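Side-chain contacts in thermophilic dibenzothiophene desulfurization enzyme C (Paenibacillus sp. A11-2, PDB 5XDC), which probably oxidises dibenzothiophene to its sulfoxide and then its sulfone, using reduced FMN and molecular oxygen, as an early step of microbial desulfurization: residues L18-E23 and R50-L55; G182-A187 and Q233-F238; G265-A270 and A297-F302; L318-L323 and G335-Q340. All blocks are in the same frame, centred on the assembly; numbering follows the deposited sequence. Where two conformers were deposited one is given.

Interaction 1. Residues L18-E23 and R50-L55; sequences LDVATE and RRSGLL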
loop_
_atom_site.group_PDB
_atom_site.type_symbol
_atom_site.label_atom_id
_atom_site.label_comp_id
_atom_site.label_asym_id
_atom_site.label_seq_id
_atom_site.Cartn_x
_atom_site.Cartn_y
_atom_site.Cartn_z
ATOM N N LEU B 18 5.009 4.032 -35.894
ATOM C CA LEU B 18 4.472 3.218 -34.812
ATOM C C LEU B 18 3.999 1.859 -35.310
ATOM O O LEU B 18 4.136 0.865 -34.596
ATOM C CB LEU B 18 3.338 3.965 -34.109
ATOM C CG LEU B 18 3.760 5.276 -33.437
ATOM C CD1 LEU B 18 2.544 5.965 -32.849
ATOM C CD2 LEU B 18 4.818 5.036 -32.355
ATOM N N ASP B 19 3.459 1.784 -36.531
ATOM C CA ASP B 19 3.139 0.481 -37.108
ATOM C C ASP B 19 4.391 -0.378 -37.269
ATOM O O ASP B 19 4.361 -1.585 -37.015
ATOM C CB ASP B 19 2.461 0.655 -38.466
ATOM C CG ASP B 19 1.086 1.294 -38.363
ATOM O OD1 ASP B 19 0.545 1.374 -37.244
ATOM O OD2 ASP B 19 0.545 1.695 -39.415
ATOM N N VAL B 20 5.490 0.221 -37.725
ATOM C CA VAL B 20 6.729 -0.536 -37.885
ATOM C C VAL B 20 7.194 -1.071 -36.542
ATOM O O VAL B 20 7.597 -2.230 -36.429
ATOM C CB VAL B 20 7.803 0.339 -38.546
ATOM C CG1 VAL B 20 9.170 -0.359 -38.537
ATOM C CG2 VAL B 20 7.383 0.655 -39.983
ATOM N N ALA B 21 7.140 -0.238 -35.503
ATOM C CA ALA B 21 7.550 -0.688 -34.173
ATOM C C ALA B 21 6.644 -1.804 -33.665
ATOM O O ALA B 21 7.116 -2.783 -33.067
ATOM C CB ALA B 21 7.552 0.494 -33.200
ATOM N N THR B 22 5.336 -1.676 -33.900
ATOM C CA THR B 22 4.394 -2.707 -33.483
ATOM C C THR B 22 4.707 -4.035 -34.154
ATOM O O THR B 22 4.677 -5.090 -33.506
ATOM C CB THR B 22 2.960 -2.260 -33.790
ATOM O OG1 THR B 22 2.612 -1.167 -32.938
ATOM C CG2 THR B 22 1.956 -3.383 -33.564
ATOM N N GLU B 23 5.011 -4.006 -35.455
ATOM C CA GLU B 23 5.349 -5.240 -36.156
ATOM C C GLU B 23 6.660 -5.817 -35.644
ATOM O O GLU B 23 6.773 -7.033 -35.456
ATOM C CB GLU B 23 5.422 -4.994 -37.666
ATOM C CG GLU B 23 5.710 -6.252 -38.481
ATOM C CD GLU B 23 4.798 -7.415 -38.130
ATOM O OE1 GLU B 23 5.307 -8.471 -37.685
ATOM O OE2 GLU B 23 3.570 -7.269 -38.292
ATOM N N ARG B 50 17.758 -2.267 -37.353
ATOM C CA ARG B 50 18.529 -1.515 -38.334
ATOM C C ARG B 50 17.773 -1.398 -39.655
ATOM O O ARG B 50 17.672 -0.306 -40.224
ATOM C CB ARG B 50 19.885 -2.184 -38.559
ATOM C CG ARG B 50 20.921 -1.930 -37.482
ATOM C CD ARG B 50 22.297 -2.453 -37.926
ATOM N NE ARG B 50 23.345 -2.123 -36.962
ATOM C CZ ARG B 50 23.739 -2.902 -35.943
ATOM N NH1 ARG B 50 23.173 -4.082 -35.730
ATOM N NH2 ARG B 50 24.692 -2.491 -35.123
ATOM N N ARG B 51 17.225 -2.515 -40.146
ATOM C CA ARG B 51 16.518 -2.516 -41.430
ATOM C C ARG B 51 15.232 -1.702 -41.382
ATOM O O ARG B 51 14.772 -1.227 -42.425
ATOM C CB ARG B 51 16.197 -3.950 -41.861
ATOM C CG ARG B 51 17.411 -4.799 -42.194
ATOM C CD ARG B 51 17.019 -6.123 -42.838
ATOM N NE ARG B 51 16.126 -6.940 -42.018
ATOM C CZ ARG B 51 16.529 -7.829 -41.114
ATOM N NH1 ARG B 51 17.819 -8.012 -40.872
ATOM N NH2 ARG B 51 15.631 -8.533 -40.439
ATOM N N SER B 52 14.664 -1.506 -40.191
ATOM C CA SER B 52 13.367 -0.855 -40.052
ATOM C C SER B 52 13.431 0.641 -40.305
ATOM O O SER B 52 12.396 1.253 -40.599
ATOM C CB SER B 52 12.822 -1.102 -38.649
ATOM O OG SER B 52 13.441 -0.225 -37.730
ATOM N N GLY B 53 14.616 1.249 -40.189
ATOM C CA GLY B 53 14.753 2.686 -40.279
ATOM C C GLY B 53 14.477 3.452 -38.997
ATOM O O GLY B 53 14.833 4.631 -38.912
ATOM N N LEU B 54 13.906 2.819 -37.966
ATOM C CA LEU B 54 13.489 3.571 -36.789
ATOM C C LEU B 54 14.655 4.159 -35.991
ATOM O O LEU B 54 14.447 5.119 -35.241
ATOM C CB LEU B 54 12.625 2.694 -35.878
ATOM C CG LEU B 54 11.303 2.200 -36.471
ATOM C CD1 LEU B 54 10.519 1.438 -35.402
ATOM C CD2 LEU B 54 10.473 3.338 -37.045
ATOM N N LEU B 55 15.881 3.648 -36.139
ATOM C CA LEU B 55 17.001 4.277 -35.441
ATOM C C LEU B 55 17.208 5.715 -35.900
ATOM O O LEU B 55 17.843 6.501 -35.187
ATOM C CB LEU B 55 18.289 3.469 -35.632
ATOM C CG LEU B 55 18.278 2.032 -35.092
ATOM C CD1 LEU B 55 19.442 1.175 -35.624
ATOM C CD2 LEU B 55 18.300 2.015 -33.560
#
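Leu54 and Val20 lie alongside each other and point in opposite directions, with Val20 CG1 against CG and CD1 of Leu54. The touching branch of Val20, CG1, stands opposite its backbone N (chi1 172°). It meets two groups at once: CB of Ser52, with Val20 CG1 to Ser52 CB at 3.7 Å, and the isobutyl end of Leu54, with Val20 CG1 to Leu54 CD1 at 3.9 Å. The same Leu54 CD1 goes on to the helix surface beside Ala21, 3.8 Å from Ala21 CB, so one methyl touches two consecutive residues of the helix.

Ser52 meets the valine with its CB. Its OG is turned back to its own chain, where it accepts from Leu54 N at 3.1 Å with an N-H...O angle of 170°, an ST turn, and also bonds to Ile49 O. That turn spans Gly53, which has positive phi just past the helix end, and Leu54 follows it. Leu54 also touches Ala17 and Leu24, while Ala21 packs on Ala76 of helix 70-83. Here the end of helix 43-52 is joined to helix 16-38 within the all-helical N-terminal domain of the acyl-CoA dehydrogenase fold.

Interaction 2. Residues G182-A187 and Q233-F238; sequences GRIVAA and QVTDAF
Ile184, at the start of strand 184-190 in the beta-sheet domain of the acyl-CoA dehydrogenase fold, meets the first turn of helix 233-240. Contact is partly apolar and partly through water. The helix opens at Gln233, whose amide oxygen OE1 bonds back to Thr230 N.

Val234 comes next and carries the apolar half. Its CG1 sits between backbone N and carbonyl carbon (chi1 61°), which directs that methyl at the isoleucine: Val234 CG1 lies 3.8 Å from Ile184 CG2 and 3.9 Å from Ile184 CB, the two side chains meeting at a slant. Val234 also packs on Tyr100 and Phe104 of helix 85-104. A water bridges the backbones here, linking Val234 N, at 3.2 Å, to Ile184 O.

Thr235 lies across Ile184 at about a right angle, and the end methyl Ile184 CD1 stands 3.8 Å from Thr235 OG1. A second water joins the two residues: it accepts from Ile184 N at 2.9 Å and bonds to Thr235 OG1 at 2.7 Å.

One helical turn on from the valine, Phe238 meets Phe412 edge-to-face. The other branch of the valine, Val234 CG2, rests 3.8 Å above one face of the Phe238 ring, off toward its rim.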
loop_
_atom_site.group_PDB
_atom_site.type_symbol
_atom_site.label_atom_id
_atom_site.label_comp_id
_atom_site.label_asym_id
_atom_site.label_seq_id
_atom_site.Cartn_x
_atom_site.Cartn_y
_atom_site.Cartn_z
ATOM N N GLY B 182 40.339 16.309 -14.167
ATOM C CA GLY B 182 39.015 16.047 -13.639
ATOM C C GLY B 182 37.872 16.619 -14.442
ATOM O O GLY B 182 36.745 16.671 -13.936
ATOM N N ARG B 183 38.117 17.053 -15.675
ATOM C CA ARG B 183 37.071 17.567 -16.541
ATOM C C ARG B 183 36.523 16.435 -17.394
ATOM O O ARG B 183 37.279 15.614 -17.910
ATOM C CB ARG B 183 37.617 18.683 -17.434
ATOM C CG ARG B 183 38.267 19.832 -16.662
ATOM C CD ARG B 183 38.715 20.946 -17.600
ATOM N NE ARG B 183 39.857 20.534 -18.418
ATOM C CZ ARG B 183 40.201 21.096 -19.573
ATOM N NH1 ARG B 183 39.497 22.101 -20.072
ATOM N NH2 ARG B 183 41.249 20.641 -20.238
ATOM N N ILE B 184 35.208 16.391 -17.547
ATOM C CA ILE B 184 34.603 15.297 -18.294
ATOM C C ILE B 184 34.727 15.567 -19.783
ATOM O O ILE B 184 34.346 16.640 -20.266
ATOM C CB ILE B 184 33.133 15.098 -17.898
ATOM C CG1 ILE B 184 33.036 14.643 -16.446
ATOM C CG2 ILE B 184 32.508 14.039 -18.805
ATOM C CD1 ILE B 184 31.615 14.666 -15.892
ATOM N N VAL B 185 35.246 14.601 -20.519
ATOM C CA VAL B 185 35.214 14.657 -21.972
ATOM C C VAL B 185 34.320 13.538 -22.469
ATOM O O VAL B 185 34.251 12.445 -21.887
ATOM C CB VAL B 185 36.607 14.557 -22.626
ATOM C CG1 VAL B 185 37.432 15.786 -22.297
ATOM C CG2 VAL B 185 37.307 13.295 -22.196
ATOM N N ALA B 186 33.630 13.829 -23.562
ATOM C CA ALA B 186 32.732 12.902 -24.214
ATOM C C ALA B 186 33.105 12.835 -25.682
ATOM O O ALA B 186 33.571 13.820 -26.258
ATOM C CB ALA B 186 31.259 13.323 -24.060
ATOM N N ALA B 187 32.887 11.673 -26.279
ATOM C CA ALA B 187 33.224 11.475 -27.682
ATOM C C ALA B 187 32.355 10.368 -28.250
ATOM O O ALA B 187 31.785 9.552 -27.517
ATOM C CB ALA B 187 34.708 11.135 -27.867
ATOM N N GLN B 233 32.419 20.721 -20.520
ATOM C CA GLN B 233 31.249 21.451 -21.000
ATOM C C GLN B 233 29.951 20.841 -20.491
ATOM O O GLN B 233 28.980 21.567 -20.250
ATOM C CB GLN B 233 31.219 21.495 -22.525
ATOM C CG GLN B 233 30.087 22.371 -23.081
ATOM C CD GLN B 233 30.095 22.445 -24.593
ATOM O OE1 GLN B 233 31.138 22.295 -25.225
ATOM N NE2 GLN B 233 28.921 22.658 -25.184
ATOM N N VAL B 234 29.905 19.522 -20.319
ATOM C CA VAL B 234 28.670 18.921 -19.825
ATOM C C VAL B 234 28.423 19.353 -18.383
ATOM O O VAL B 234 27.283 19.616 -17.983
ATOM C CB VAL B 234 28.723 17.391 -19.981
ATOM C CG1 VAL B 234 29.869 16.784 -19.177
ATOM C CG2 VAL B 234 27.398 16.773 -19.582
ATOM N N THR B 235 29.486 19.438 -17.585
ATOM C CA THR B 235 29.352 19.932 -16.219
ATOM C C THR B 235 28.872 21.377 -16.214
ATOM O O THR B 235 28.012 21.753 -15.409
ATOM C CB THR B 235 30.692 19.795 -15.495
ATOM O OG1 THR B 235 31.113 18.427 -15.517
ATOM C CG2 THR B 235 30.585 20.248 -14.054
ATOM N N ASP B 236 29.405 22.206 -17.117
ATOM C CA ASP B 236 28.953 23.587 -17.205
ATOM C C ASP B 236 27.486 23.667 -17.614
ATOM O O ASP B 236 26.731 24.490 -17.084
ATOM C CB ASP B 236 29.821 24.355 -18.200
ATOM C CG ASP B 236 31.271 24.447 -17.763
ATOM O OD1 ASP B 236 31.551 24.295 -16.559
ATOM O OD2 ASP B 236 32.132 24.674 -18.638
ATOM N N ALA B 237 27.067 22.833 -18.567
ATOM C CA ALA B 237 25.670 22.842 -18.994
ATOM C C ALA B 237 24.757 22.414 -17.855
ATOM O O ALA B 237 23.684 22.995 -17.661
ATOM C CB ALA B 237 25.476 21.927 -20.203
ATOM N N PHE B 238 25.167 21.403 -17.086
ATOM C CA PHE B 238 24.392 21.002 -15.913
ATOM C C PHE B 238 24.253 22.163 -14.934
ATOM O O PHE B 238 23.153 22.465 -14.458
ATOM C CB PHE B 238 25.056 19.813 -15.206
ATOM C CG PHE B 238 24.850 18.480 -15.878
ATOM C CD1 PHE B 238 23.804 18.254 -16.760
ATOM C CD2 PHE B 238 25.708 17.426 -15.593
ATOM C CE1 PHE B 238 23.624 17.013 -17.341
ATOM C CE2 PHE B 238 25.528 16.192 -16.192
ATOM C CZ PHE B 238 24.487 15.996 -17.065
HETATM O O HOH W 1 32.183 17.843 -21.723
HETATM O O HOH W 2 33.757 18.202 -15.789
#

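Interaction 3. Residues G265-A270 and A297-F302; sequences GALEEA and AIYGEF
Leu267 has CG opposite its backbone N (chi1 -157°), and Tyr299 has CG opposite its carbonyl carbon (chi1 -79°); these torsions bring both ends into the gap although neither side chain starts out aimed across it. Their helices, 247-276 and 293-324, are neighbours in the helical C-terminal domain of the acyl-CoA dehydrogenase fold. The short segments run nearly antiparallel, at 157°, with axes 11.4 Å apart, a separation filled by a leucine and an aromatic ring.

The leucine and the tyrosine lie alongside, pointing opposite ways. Leu267 CD1 comes within 3.9 Å of Tyr299 CD1, approaching the ring obliquely, and also touches the base of the next turn, 4.1 Å from Phe302 CB. Its partner methyl, Leu267 CD2, lies against the backbone, 4.0 Å from Phe302 C. The ring of Phe302 itself leads off elsewhere.

One turn beyond the leucine, Ala270 meets the far end of the tyrosine. Its carbonyl carbon sits at the ring's edge, near the plane, and its methyl lies 4.1 Å from Tyr299 CE1. Leu359, Ala362 and Met363 of helix 331-363 pack on these residues, and Phe402 and Leu403 of the second subunit also close in on Leu267 and Tyr299. The buried hydroxyl is hydrogen-bonded to Ser274 OG, and Tyr299 OH lies 2.9 Å from Ala270 O.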
loop_
_atom_site.group_PDB
_atom_site.type_symbol
_atom_site.label_atom_id
_atom_site.label_comp_id
_atom_site.label_asym_id
_atom_site.label_seq_id
_atom_site.Cartn_x
_atom_site.Cartn_y
_atom_site.Cartn_z
ATOM N N GLY B 265 2.927 -5.051 -21.118
ATOM C CA GLY B 265 3.153 -6.402 -21.606
ATOM C C GLY B 265 2.817 -7.458 -20.571
ATOM O O GLY B 265 2.222 -8.492 -20.890
ATOM N N ALA B 266 3.204 -7.213 -19.320
ATOM C CA ALA B 266 2.899 -8.141 -18.238
ATOM C C ALA B 266 1.392 -8.281 -18.047
ATOM O O ALA B 266 0.870 -9.389 -17.879
ATOM C CB ALA B 266 3.558 -7.653 -16.952
ATOM N N LEU B 267 0.679 -7.164 -18.032
ATOM C CA LEU B 267 -0.757 -7.222 -17.790
ATOM C C LEU B 267 -1.471 -7.980 -18.907
ATOM O O LEU B 267 -2.353 -8.803 -18.641
ATOM C CB LEU B 267 -1.311 -5.806 -17.635
ATOM C CG LEU B 267 -2.616 -5.577 -16.876
ATOM C CD1 LEU B 267 -2.608 -6.182 -15.503
ATOM C CD2 LEU B 267 -2.876 -4.065 -16.787
ATOM N N GLU B 268 -1.109 -7.711 -20.166
ATOM C CA GLU B 268 -1.721 -8.418 -21.289
ATOM C C GLU B 268 -1.376 -9.902 -21.265
ATOM O O GLU B 268 -2.244 -10.747 -21.506
ATOM C CB GLU B 268 -1.284 -7.802 -22.616
ATOM C CG GLU B 268 -1.830 -6.419 -22.886
ATOM C CD GLU B 268 -3.308 -6.419 -23.247
ATOM O OE1 GLU B 268 -3.969 -7.479 -23.138
ATOM O OE2 GLU B 268 -3.807 -5.348 -23.645
ATOM N N GLU B 269 -0.121 -10.241 -20.967
ATOM C CA GLU B 269 0.258 -11.652 -20.919
ATOM C C GLU B 269 -0.484 -12.374 -19.805
ATOM O O GLU B 269 -0.920 -13.518 -19.974
ATOM C CB GLU B 269 1.774 -11.790 -20.735
ATOM C CG GLU B 269 2.297 -13.208 -20.547
ATOM C CD GLU B 269 2.374 -13.999 -21.844
ATOM O OE1 GLU B 269 2.825 -15.166 -21.787
ATOM O OE2 GLU B 269 1.976 -13.468 -22.908
ATOM N N ALA B 270 -0.614 -11.731 -18.646
ATOM C CA ALA B 270 -1.380 -12.319 -17.560
ATOM C C ALA B 270 -2.828 -12.532 -17.986
ATOM O O ALA B 270 -3.393 -13.613 -17.783
ATOM C CB ALA B 270 -1.295 -11.429 -16.326
ATOM N N ALA B 297 -10.678 -7.615 -9.566
ATOM C CA ALA B 297 -10.177 -6.453 -8.843
ATOM C C ALA B 297 -8.688 -6.240 -9.089
ATOM O O ALA B 297 -8.224 -5.097 -9.194
ATOM C CB ALA B 297 -10.464 -6.611 -7.351
ATOM N N ILE B 298 -7.920 -7.321 -9.188
ATOM C CA ILE B 298 -6.494 -7.179 -9.464
ATOM C C ILE B 298 -6.288 -6.585 -10.844
ATOM O O ILE B 298 -5.537 -5.613 -11.013
ATOM C CB ILE B 298 -5.775 -8.531 -9.312
ATOM C CG1 ILE B 298 -5.695 -8.911 -7.840
ATOM C CG2 ILE B 298 -4.364 -8.473 -9.933
ATOM C CD1 ILE B 298 -5.268 -10.341 -7.605
ATOM N N TYR B 299 -6.958 -7.143 -11.859
ATOM C CA TYR B 299 -6.825 -6.586 -13.201
ATOM C C TYR B 299 -7.300 -5.139 -13.249
ATOM O O TYR B 299 -6.673 -4.297 -13.899
ATOM C CB TYR B 299 -7.579 -7.436 -14.222
ATOM C CG TYR B 299 -6.791 -8.677 -14.591
ATOM C CD1 TYR B 299 -5.672 -8.589 -15.413
ATOM C CD2 TYR B 299 -7.156 -9.931 -14.123
ATOM C CE1 TYR B 299 -4.937 -9.703 -15.741
ATOM C CE2 TYR B 299 -6.417 -11.045 -14.447
ATOM C CZ TYR B 299 -5.316 -10.920 -15.263
ATOM O OH TYR B 299 -4.568 -12.026 -15.597
ATOM N N GLY B 300 -8.388 -4.829 -12.548
ATOM C CA GLY B 300 -8.923 -3.479 -12.597
ATOM C C GLY B 300 -8.003 -2.470 -11.942
ATOM O O GLY B 300 -7.765 -1.388 -12.488
ATOM N N GLU B 301 -7.475 -2.805 -10.764
ATOM C CA GLU B 301 -6.584 -1.882 -10.065
ATOM C C GLU B 301 -5.378 -1.541 -10.926
ATOM O O GLU B 301 -5.025 -0.366 -11.089
ATOM C CB GLU B 301 -6.127 -2.487 -8.738
ATOM N N PHE B 302 -4.729 -2.560 -11.484
ATOM C CA PHE B 302 -3.507 -2.323 -12.236
ATOM C C PHE B 302 -3.784 -1.726 -13.612
ATOM O O PHE B 302 -3.040 -0.840 -14.052
ATOM C CB PHE B 302 -2.704 -3.611 -12.345
ATOM C CG PHE B 302 -2.076 -4.023 -11.053
ATOM C CD1 PHE B 302 -1.302 -3.135 -10.348
ATOM C CD2 PHE B 302 -2.276 -5.294 -10.533
ATOM C CE1 PHE B 302 -0.719 -3.498 -9.158
ATOM C CE2 PHE B 302 -1.690 -5.656 -9.342
ATOM C CZ PHE B 302 -0.928 -4.758 -8.650
#

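Interaction 4. Residues L318-L323 and G335-Q340; sequences LRVQEL and GQLMVQ. With SO4 (sulfate ion), chain K.
Arg319 NH1 donates to O2 of a sulfate ion at 2.9 Å, with an almost straight N-H...O angle of 174°, and Arg319 NH2 donates to sulfate O4 at 3.0 Å. The two bonds are side by side, the sulfur lying in the guanidinium plane at its edge, so the pair fixes the rotation of the group. Arg326 NH2 and Gln333 NE2 also bond to the ion, which probably came from the crystallisation liquor; two arginines and a glutamine amide thus gather round the anion. From within its own helix, Leu323 CD2 covers one face of the guanidinium, 3.7 Å above the centre.

The arginine's aliphatic part serves the helix pairing. Arg319 CG lies 3.9 Å from Leu337 CD1, and beyond it the chain bends at chi2 (55°) and carries the guanidinium on to the sulfate. Leu337 is the side chain that packs against the facing helix, with both methyls in contact. Leu337 CD1 also meets Val320 CG2 at 4.0 Å, the two side chains crossing at about a right angle, whereas Leu337 CD2 slides alongside Leu323, 4.1 Å from Leu323 CD1.

Val320 also packs on Trp70 and Tyr74 of helix 70-83 and Ile250 and Leu253 of helix 247-276. With segment axes 10.8 Å apart at 157°, this is an antiparallel helical hairpin, made by helices 293-324 and 331-363 of the C-terminal helical domain in the acyl-CoA dehydrogenase fold.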
loop_
_atom_site.group_PDB
_atom_site.type_symbol
_atom_site.label_atom_id
_atom_site.label_comp_id
_atom_site.label_asym_id
_atom_site.label_seq_id
_atom_site.Cartn_x
_atom_site.Cartn_y
_atom_site.Cartn_z
ATOM N N LEU B 318 5.213 15.323 -24.846
ATOM C CA LEU B 318 4.970 16.514 -25.658
ATOM C C LEU B 318 5.821 17.689 -25.193
ATOM O O LEU B 318 6.315 18.477 -26.013
ATOM C CB LEU B 318 3.482 16.868 -25.612
ATOM C CG LEU B 318 2.563 15.928 -26.385
ATOM C CD1 LEU B 318 1.110 16.208 -26.023
ATOM C CD2 LEU B 318 2.787 16.075 -27.875
ATOM N N ARG B 319 6.026 17.814 -23.886
ATOM C CA ARG B 319 6.850 18.893 -23.367
ATOM C C ARG B 319 8.323 18.681 -23.705
ATOM O O ARG B 319 9.040 19.640 -24.007
ATOM C CB ARG B 319 6.649 19.011 -21.859
ATOM C CG ARG B 319 7.402 20.144 -21.225
ATOM C CD ARG B 319 7.079 21.499 -21.876
ATOM N NE ARG B 319 7.679 22.583 -21.112
ATOM C CZ ARG B 319 7.605 23.869 -21.440
ATOM N NH1 ARG B 319 6.955 24.241 -22.525
ATOM N NH2 ARG B 319 8.181 24.782 -20.674
ATOM N N VAL B 320 8.801 17.437 -23.657
ATOM C CA VAL B 320 10.158 17.154 -24.128
ATOM C C VAL B 320 10.339 17.692 -25.545
ATOM O O VAL B 320 11.343 18.343 -25.865
ATOM C CB VAL B 320 10.448 15.644 -24.073
ATOM C CG1 VAL B 320 11.734 15.325 -24.844
ATOM C CG2 VAL B 320 10.536 15.164 -22.626
ATOM N N GLN B 321 9.385 17.382 -26.424
ATOM C CA GLN B 321 9.493 17.807 -27.817
ATOM C C GLN B 321 9.510 19.326 -27.918
ATOM O O GLN B 321 10.303 19.896 -28.681
ATOM C CB GLN B 321 8.352 17.222 -28.642
ATOM C CG GLN B 321 8.397 17.595 -30.123
ATOM C CD GLN B 321 9.622 17.032 -30.820
ATOM O OE1 GLN B 321 10.147 15.987 -30.430
ATOM N NE2 GLN B 321 10.084 17.717 -31.856
ATOM N N GLU B 322 8.653 20.002 -27.148
ATOM C CA GLU B 322 8.612 21.464 -27.210
ATOM C C GLU B 322 9.971 22.063 -26.863
ATOM O O GLU B 322 10.478 22.942 -27.572
ATOM C CB GLU B 322 7.519 22.006 -26.279
ATOM C CG GLU B 322 7.449 23.538 -26.231
ATOM C CD GLU B 322 6.768 24.147 -27.446
ATOM O OE1 GLU B 322 6.477 23.399 -28.405
ATOM O OE2 GLU B 322 6.526 25.376 -27.437
ATOM N N LEU B 323 10.588 21.596 -25.777
ATOM C CA LEU B 323 11.860 22.177 -25.368
ATOM C C LEU B 323 13.011 21.720 -26.257
ATOM O O LEU B 323 13.992 22.453 -26.411
ATOM C CB LEU B 323 12.145 21.845 -23.906
ATOM C CG LEU B 323 11.150 22.430 -22.890
ATOM C CD1 LEU B 323 11.588 22.108 -21.503
ATOM C CD2 LEU B 323 10.986 23.946 -23.052
ATOM N N GLY B 335 14.059 22.525 -15.158
ATOM C CA GLY B 335 13.738 22.003 -13.840
ATOM C C GLY B 335 12.308 21.519 -13.735
ATOM O O GLY B 335 12.047 20.436 -13.200
ATOM N N GLN B 336 11.361 22.301 -14.253
ATOM C CA GLN B 336 9.972 21.853 -14.288
ATOM C C GLN B 336 9.836 20.567 -15.083
ATOM O O GLN B 336 9.108 19.653 -14.685
ATOM C CB GLN B 336 9.071 22.922 -14.892
ATOM C CG GLN B 336 8.908 24.138 -14.012
ATOM C CD GLN B 336 8.084 25.218 -14.680
ATOM O OE1 GLN B 336 7.481 24.990 -15.732
ATOM N NE2 GLN B 336 8.055 26.402 -14.076
ATOM N N LEU B 337 10.534 20.469 -16.216
ATOM C CA LEU B 337 10.455 19.243 -16.991
ATOM C C LEU B 337 11.010 18.069 -16.197
ATOM O O LEU B 337 10.402 16.993 -16.167
ATOM C CB LEU B 337 11.204 19.398 -18.309
ATOM C CG LEU B 337 11.237 18.106 -19.122
ATOM C CD1 LEU B 337 9.875 17.602 -19.552
ATOM C CD2 LEU B 337 12.153 18.265 -20.338
ATOM N N MET B 338 12.154 18.258 -15.540
ATOM C CA MET B 338 12.748 17.168 -14.774
ATOM C C MET B 338 11.823 16.720 -13.645
ATOM O O MET B 338 11.714 15.526 -13.359
ATOM C CB MET B 338 14.105 17.586 -14.221
ATOM C CG MET B 338 14.857 16.451 -13.521
ATOM S SD MET B 338 15.380 15.125 -14.631
ATOM C CE MET B 338 14.463 13.728 -13.951
ATOM N N VAL B 339 11.146 17.665 -12.992
ATOM C CA VAL B 339 10.187 17.286 -11.954
ATOM C C VAL B 339 9.053 16.461 -12.554
ATOM O O VAL B 339 8.625 15.456 -11.974
ATOM C CB VAL B 339 9.672 18.545 -11.227
ATOM C CG1 VAL B 339 8.506 18.213 -10.302
ATOM C CG2 VAL B 339 10.788 19.172 -10.435
ATOM N N GLN B 340 8.528 16.878 -13.710
ATOM C CA GLN B 340 7.442 16.131 -14.337
ATOM C C GLN B 340 7.897 14.733 -14.751
ATOM O O GLN B 340 7.136 13.768 -14.626
ATOM C CB GLN B 340 6.896 16.883 -15.551
ATOM C CG GLN B 340 6.070 18.139 -15.233
ATOM C CD GLN B 340 4.751 17.862 -14.495
ATOM O OE1 GLN B 340 3.935 17.022 -14.909
ATOM N NE2 GLN B 340 4.532 18.587 -13.402
HETATM S S SO4 K . 7.287 28.212 -22.197
HETATM O O1 SO4 K . 6.093 28.974 -21.831
HETATM O O2 SO4 K . 6.895 27.086 -23.045
HETATM O O3 SO4 K . 8.210 29.072 -22.943
HETATM O O4 SO4 K . 7.941 27.782 -20.963
#

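In the fold
Interactions 3 and 4 share helix 293-324, their centres about 29 Å apart: one pairs it with helix 247-276, the other with helix 331-363, both near-antiparallel. Interaction 3 is fully buried and has a second subunit against it; interaction 4 has a buried leucine centre but an arginine at its margin that binds an ion. Interaction 1, only partly buried, joins a helix to a helix end in the N-terminal domain. Interaction 2 alone involves a strand and uses bridging waters; it lies across the chain's centre from interaction 3, centres about 43 Å apart, and Val234 comes within about 8 Å, side chain to side chain, of Ser129, which binds FMN in another structure of this enzyme.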